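Local coordinates for heat shock protein, putative (Plasmodium falciparum, PDB 1Y6Z) that is probably an ATP-dependent chaperone of the Hsp90 family that binds unfolded proteins, and is represented here by its middle domain, at residues B[205-216]-B[229-240]. Numbering follows the deposited sequence.
Sequences YYISGENKKTAQ and YDVLFSLEPIDE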
loop_
_atom_site.group_PDB
_atom_site.type_symbol
_atom_site.label_atom_id
_atom_site.label_comp_id
_atom_site.label_asym_id
_atom_site.label_seq_id
_atom_site.Cartn_x
_atom_site.Cartn_y
_atom_site.Cartn_z
ATOM N N TYR B 205 4.180 10.761 -22.021
ATOM C CA TYR B 205 3.716 11.964 -22.723
ATOM C C TYR B 205 2.239 12.106 -22.599
ATOM O O TYR B 205 1.558 11.111 -22.536
ATOM C CB TYR B 205 4.098 11.925 -24.212
ATOM C CG TYR B 205 5.594 11.918 -24.402
ATOM C CD1 TYR B 205 6.318 10.704 -24.473
ATOM C CD2 TYR B 205 6.299 13.120 -24.459
ATOM C CE1 TYR B 205 7.722 10.711 -24.622
ATOM C CE2 TYR B 205 7.682 13.143 -24.616
ATOM C CZ TYR B 205 8.383 11.942 -24.704
ATOM O OH TYR B 205 9.749 12.009 -24.836
ATOM N N TYR B 206 1.751 13.344 -22.573
ATOM C CA TYR B 206 0.331 13.611 -22.760
ATOM C C TYR B 206 0.056 14.833 -23.634
ATOM O O TYR B 206 0.937 15.636 -23.852
ATOM C CB TYR B 206 -0.382 13.756 -21.403
ATOM C CG TYR B 206 -0.162 15.063 -20.699
ATOM C CD1 TYR B 206 -1.081 16.105 -20.842
ATOM C CD2 TYR B 206 0.924 15.243 -19.861
ATOM C CE1 TYR B 206 -0.903 17.300 -20.181
ATOM C CE2 TYR B 206 1.119 16.456 -19.200
ATOM C CZ TYR B 206 0.188 17.469 -19.376
ATOM O OH TYR B 206 0.353 18.655 -18.715
ATOM N N ILE B 207 -1.179 14.961 -24.104
ATOM C CA ILE B 207 -1.579 16.088 -24.983
ATOM C C ILE B 207 -3.006 16.600 -24.729
ATOM O O ILE B 207 -3.978 15.837 -24.853
ATOM C CB ILE B 207 -1.400 15.735 -26.493
ATOM C CG1 ILE B 207 -1.731 16.945 -27.386
ATOM C CG2 ILE B 207 -2.242 14.497 -26.928
ATOM C CD1 ILE B 207 -1.062 16.884 -28.764
ATOM N N SER B 208 -3.123 17.893 -24.396
ATOM C CA SER B 208 -4.439 18.559 -24.359
ATOM C C SER B 208 -5.260 18.264 -25.624
ATOM O O SER B 208 -4.857 18.609 -26.757
ATOM C CB SER B 208 -4.289 20.071 -24.165
ATOM O OG SER B 208 -3.690 20.386 -22.910
ATOM N N GLY B 209 -6.396 17.598 -25.425
ATOM C CA GLY B 209 -7.315 17.254 -26.492
ATOM C C GLY B 209 -8.668 17.895 -26.240
ATOM O O GLY B 209 -8.934 18.419 -25.142
ATOM N N GLU B 210 -9.514 17.861 -27.269
ATOM C CA GLU B 210 -10.843 18.456 -27.235
ATOM C C GLU B 210 -11.879 17.341 -27.165
ATOM O O GLU B 210 -12.936 17.493 -26.546
ATOM C CB GLU B 210 -11.044 19.328 -28.488
ATOM C CG GLU B 210 -12.427 19.940 -28.687
ATOM C CD GLU B 210 -12.748 21.074 -27.710
ATOM O OE1 GLU B 210 -13.947 21.426 -27.616
ATOM O OE2 GLU B 210 -11.824 21.608 -27.049
ATOM N N ASN B 211 -11.527 16.220 -27.781
ATOM C CA ASN B 211 -12.364 15.040 -27.950
ATOM C C ASN B 211 -11.390 13.864 -28.054
ATOM O O ASN B 211 -10.217 14.061 -28.387
ATOM C CB ASN B 211 -13.173 15.185 -29.249
ATOM C CG ASN B 211 -14.196 14.075 -29.448
ATOM O OD1 ASN B 211 -13.846 12.912 -29.692
ATOM N ND2 ASN B 211 -15.479 14.439 -29.373
ATOM N N LYS B 212 -11.850 12.650 -27.773
ATOM C CA LYS B 212 -10.991 11.475 -27.879
ATOM C C LYS B 212 -10.522 11.240 -29.327
ATOM O O LYS B 212 -9.380 10.819 -29.569
ATOM C CB LYS B 212 -11.739 10.268 -27.324
ATOM C CG LYS B 212 -11.058 8.931 -27.462
ATOM C CD LYS B 212 -12.075 7.828 -27.185
ATOM C CE LYS B 212 -11.416 6.460 -27.058
ATOM N NZ LYS B 212 -10.574 6.062 -28.234
ATOM N N LYS B 213 -11.405 11.526 -30.286
ATOM C CA LYS B 213 -11.083 11.433 -31.721
ATOM C C LYS B 213 -10.168 12.558 -32.203
ATOM O O LYS B 213 -9.163 12.306 -32.869
ATOM C CB LYS B 213 -12.357 11.445 -32.569
ATOM C CG LYS B 213 -13.485 10.530 -32.082
ATOM C CD LYS B 213 -14.843 11.099 -32.492
ATOM C CE LYS B 213 -14.977 11.183 -34.012
ATOM N NZ LYS B 213 -15.954 12.238 -34.378
ATOM N N THR B 214 -10.517 13.799 -31.878
ATOM C CA THR B 214 -9.759 14.951 -32.360
ATOM C C THR B 214 -8.356 15.056 -31.751
ATOM O O THR B 214 -7.472 15.679 -32.342
ATOM C CB THR B 214 -10.509 16.291 -32.132
ATOM O OG1 THR B 214 -10.242 16.796 -30.813
ATOM C CG2 THR B 214 -12.014 16.135 -32.352
ATOM N N ALA B 215 -8.173 14.452 -30.576
ATOM C CA ALA B 215 -6.936 14.581 -29.779
ATOM C C ALA B 215 -5.704 13.998 -30.459
ATOM O O ALA B 215 -4.650 14.620 -30.455
ATOM C CB ALA B 215 -7.119 13.953 -28.384
ATOM N N GLN B 216 -5.840 12.805 -31.031
ATOM C CA GLN B 216 -4.726 12.167 -31.745
ATOM C C GLN B 216 -4.493 12.701 -33.165
ATOM O O GLN B 216 -3.486 12.372 -33.801
ATOM C CB GLN B 216 -4.850 10.637 -31.749
ATOM C CG GLN B 216 -6.207 10.097 -32.123
ATOM C CD GLN B 216 -6.160 8.625 -32.471
ATOM O OE1 GLN B 216 -5.381 7.852 -31.900
ATOM N NE2 GLN B 216 -7.001 8.222 -33.422
ATOM N N TYR B 229 5.589 6.227 -29.971
ATOM C CA TYR B 229 5.373 6.355 -28.516
ATOM C C TYR B 229 3.866 6.511 -28.273
ATOM O O TYR B 229 3.160 7.127 -29.099
ATOM C CB TYR B 229 6.152 7.537 -27.945
ATOM C CG TYR B 229 7.661 7.368 -27.876
ATOM C CD1 TYR B 229 8.280 6.155 -28.221
ATOM C CD2 TYR B 229 8.471 8.440 -27.478
ATOM C CE1 TYR B 229 9.669 6.006 -28.161
ATOM C CE2 TYR B 229 9.883 8.303 -27.395
ATOM C CZ TYR B 229 10.462 7.088 -27.744
ATOM O OH TYR B 229 11.833 6.936 -27.674
ATOM N N ASP B 230 3.346 5.948 -27.171
ATOM C CA ASP B 230 1.976 6.294 -26.792
ATOM C C ASP B 230 1.953 7.662 -26.136
ATOM O O ASP B 230 2.951 8.110 -25.562
ATOM C CB ASP B 230 1.320 5.212 -25.899
ATOM C CG ASP B 230 -0.225 5.322 -25.867
ATOM O OD1 ASP B 230 -0.801 6.043 -26.698
ATOM O OD2 ASP B 230 -0.865 4.651 -25.017
ATOM N N VAL B 231 0.793 8.316 -26.221
ATOM C CA VAL B 231 0.547 9.596 -25.605
ATOM C C VAL B 231 -0.852 9.562 -24.998
ATOM O O VAL B 231 -1.832 9.227 -25.658
ATOM C CB VAL B 231 0.580 10.752 -26.631
ATOM C CG1 VAL B 231 0.219 12.091 -25.986
ATOM C CG2 VAL B 231 1.960 10.871 -27.220
ATOM N N LEU B 232 -0.938 9.955 -23.733
ATOM C CA LEU B 232 -2.245 10.043 -23.062
ATOM C C LEU B 232 -2.973 11.308 -23.460
ATOM O O LEU B 232 -2.339 12.322 -23.752
ATOM C CB LEU B 232 -2.053 10.118 -21.549
ATOM C CG LEU B 232 -1.107 9.067 -20.992
ATOM C CD1 LEU B 232 -0.674 9.542 -19.565
ATOM C CD2 LEU B 232 -1.841 7.737 -21.066
ATOM N N PHE B 233 -4.299 11.264 -23.398
ATOM C CA PHE B 233 -5.103 12.452 -23.678
ATOM C C PHE B 233 -5.636 13.147 -22.412
ATOM O O PHE B 233 -6.257 12.507 -21.555
ATOM C CB PHE B 233 -6.285 12.065 -24.571
ATOM C CG PHE B 233 -5.897 11.425 -25.897
ATOM C CD1 PHE B 233 -6.737 10.492 -26.492
ATOM C CD2 PHE B 233 -4.701 11.759 -26.544
ATOM C CE1 PHE B 233 -6.393 9.897 -27.727
ATOM C CE2 PHE B 233 -4.339 11.159 -27.776
ATOM C CZ PHE B 233 -5.169 10.243 -28.354
ATOM N N SER B 234 -5.369 14.447 -22.308
ATOM C CA SER B 234 -6.029 15.341 -21.360
ATOM C C SER B 234 -7.256 15.994 -22.052
ATOM O O SER B 234 -7.158 16.626 -23.110
ATOM C CB SER B 234 -5.035 16.362 -20.804
ATOM O OG SER B 234 -5.676 17.410 -20.094
ATOM N N LEU B 235 -8.433 15.770 -21.489
ATOM C CA LEU B 235 -9.645 16.288 -22.097
ATOM C C LEU B 235 -10.352 17.295 -21.178
ATOM O O LEU B 235 -11.329 17.916 -21.571
ATOM C CB LEU B 235 -10.555 15.144 -22.528
ATOM C CG LEU B 235 -9.958 13.968 -23.333
ATOM C CD1 LEU B 235 -10.971 12.873 -23.547
ATOM C CD2 LEU B 235 -9.345 14.359 -24.697
ATOM N N GLU B 236 -9.848 17.509 -19.967
ATOM C CA GLU B 236 -10.364 18.639 -19.224
ATOM C C GLU B 236 -9.402 19.274 -18.269
ATOM O O GLU B 236 -8.333 18.672 -17.962
ATOM C CB GLU B 236 -11.660 18.292 -18.528
ATOM C CG GLU B 236 -11.579 17.327 -17.358
ATOM C CD GLU B 236 -12.994 17.097 -16.807
ATOM O OE1 GLU B 236 -13.558 16.021 -17.145
ATOM O OE2 GLU B 236 -13.536 18.047 -16.129
ATOM N N PRO B 237 -9.783 20.450 -17.726
ATOM C CA PRO B 237 -8.785 21.074 -16.865
ATOM C C PRO B 237 -8.434 20.092 -15.763
ATOM O O PRO B 237 -7.309 20.143 -15.277
ATOM C CB PRO B 237 -9.509 22.297 -16.298
ATOM C CG PRO B 237 -10.604 22.587 -17.324
ATOM C CD PRO B 237 -11.040 21.229 -17.765
ATOM N N ILE B 238 -9.372 19.219 -15.387
ATOM C CA ILE B 238 -9.072 18.230 -14.297
ATOM C C ILE B 238 -8.046 17.185 -14.753
ATOM O O ILE B 238 -7.061 17.001 -14.034
ATOM C CB ILE B 238 -10.276 17.568 -13.563
ATOM C CG1 ILE B 238 -10.930 18.549 -12.576
ATOM C CG2 ILE B 238 -9.769 16.488 -12.613
ATOM C CD1 ILE B 238 -12.352 18.169 -12.104
ATOM N N ASP B 239 -8.273 16.555 -15.911
ATOM C CA ASP B 239 -7.249 15.723 -16.591
ATOM C C ASP B 239 -5.960 16.544 -16.640
ATOM O O ASP B 239 -4.867 16.090 -16.242
ATOM C CB ASP B 239 -7.627 15.314 -18.018
ATOM C CG ASP B 239 -8.735 14.301 -18.095
ATOM O OD1 ASP B 239 -9.226 13.800 -17.039
ATOM O OD2 ASP B 239 -9.149 13.954 -19.233
ATOM N N GLU B 240 -6.110 17.786 -17.094
ATOM C CA GLU B 240 -5.006 18.723 -17.258
ATOM C C GLU B 240 -4.257 19.077 -15.971
ATOM O O GLU B 240 -3.042 18.960 -15.935
ATOM C CB GLU B 240 -5.490 19.967 -18.032
ATOM C CG GLU B 240 -4.388 20.837 -18.617
ATOM C CD GLU B 240 -3.670 20.179 -19.784
ATOM O OE1 GLU B 240 -2.411 20.153 -19.756
ATOM O OE2 GLU B 240 -4.364 19.690 -20.725
#
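Y206 lies beside L232, I207 beside F233 and S208 beside S234 in a parallel ladder that joins strand 205-208 to strand 231-234. I207 N reaches L232 O at 2.9 Å, L232 N bonds Y205 O, S234 N bonds I207 O, and G209 N ends the ladder on S234 O. On one face the F233 ring, its CG anti to the carbonyl carbon (chi1 -58°), lies between I207 of the neighbouring strand and the turn 212-215. A215 CB stands 3.7 Å from the centre of the ring, a CH-pi contact only 11° off the normal, while I207 CG2 touches the ring edge near CD2 and Q216 CB presses on F233 CZ at 3.4 Å. L235 CD2 packs along the turn against N211 O and A215 CB, and N211 OD1 caps that turn by accepting from K213 N on an in-plane lone pair. The other face is mixed: the Y206 ring stands beside S234 and L232, its CD1 4.0 Å from S234 CB, and also packs on L243 of helix 237-249. E240, bent at chi2 (70°), brings its carboxylate back to the strands. S234 OG gives its hydrogen to E240 OE2 at 2.7 Å, from above the carboxylate plane; E240 OE1 lies at the Y206 ring edge, in plane, 3.3 Å from CE1. In this small parallel sheet of the Hsp90 middle domain, strand 256-258 flanks strand 204-208 on its other side. With L235 N bonding D239 OD2 at 3.0 Å, the S234-E240 bond links strand 231-234 to the first turn of helix 237-249; these donors would probably stabilise both carboxylates, whereas the F233 face holds turn 212-215 by apolar contact.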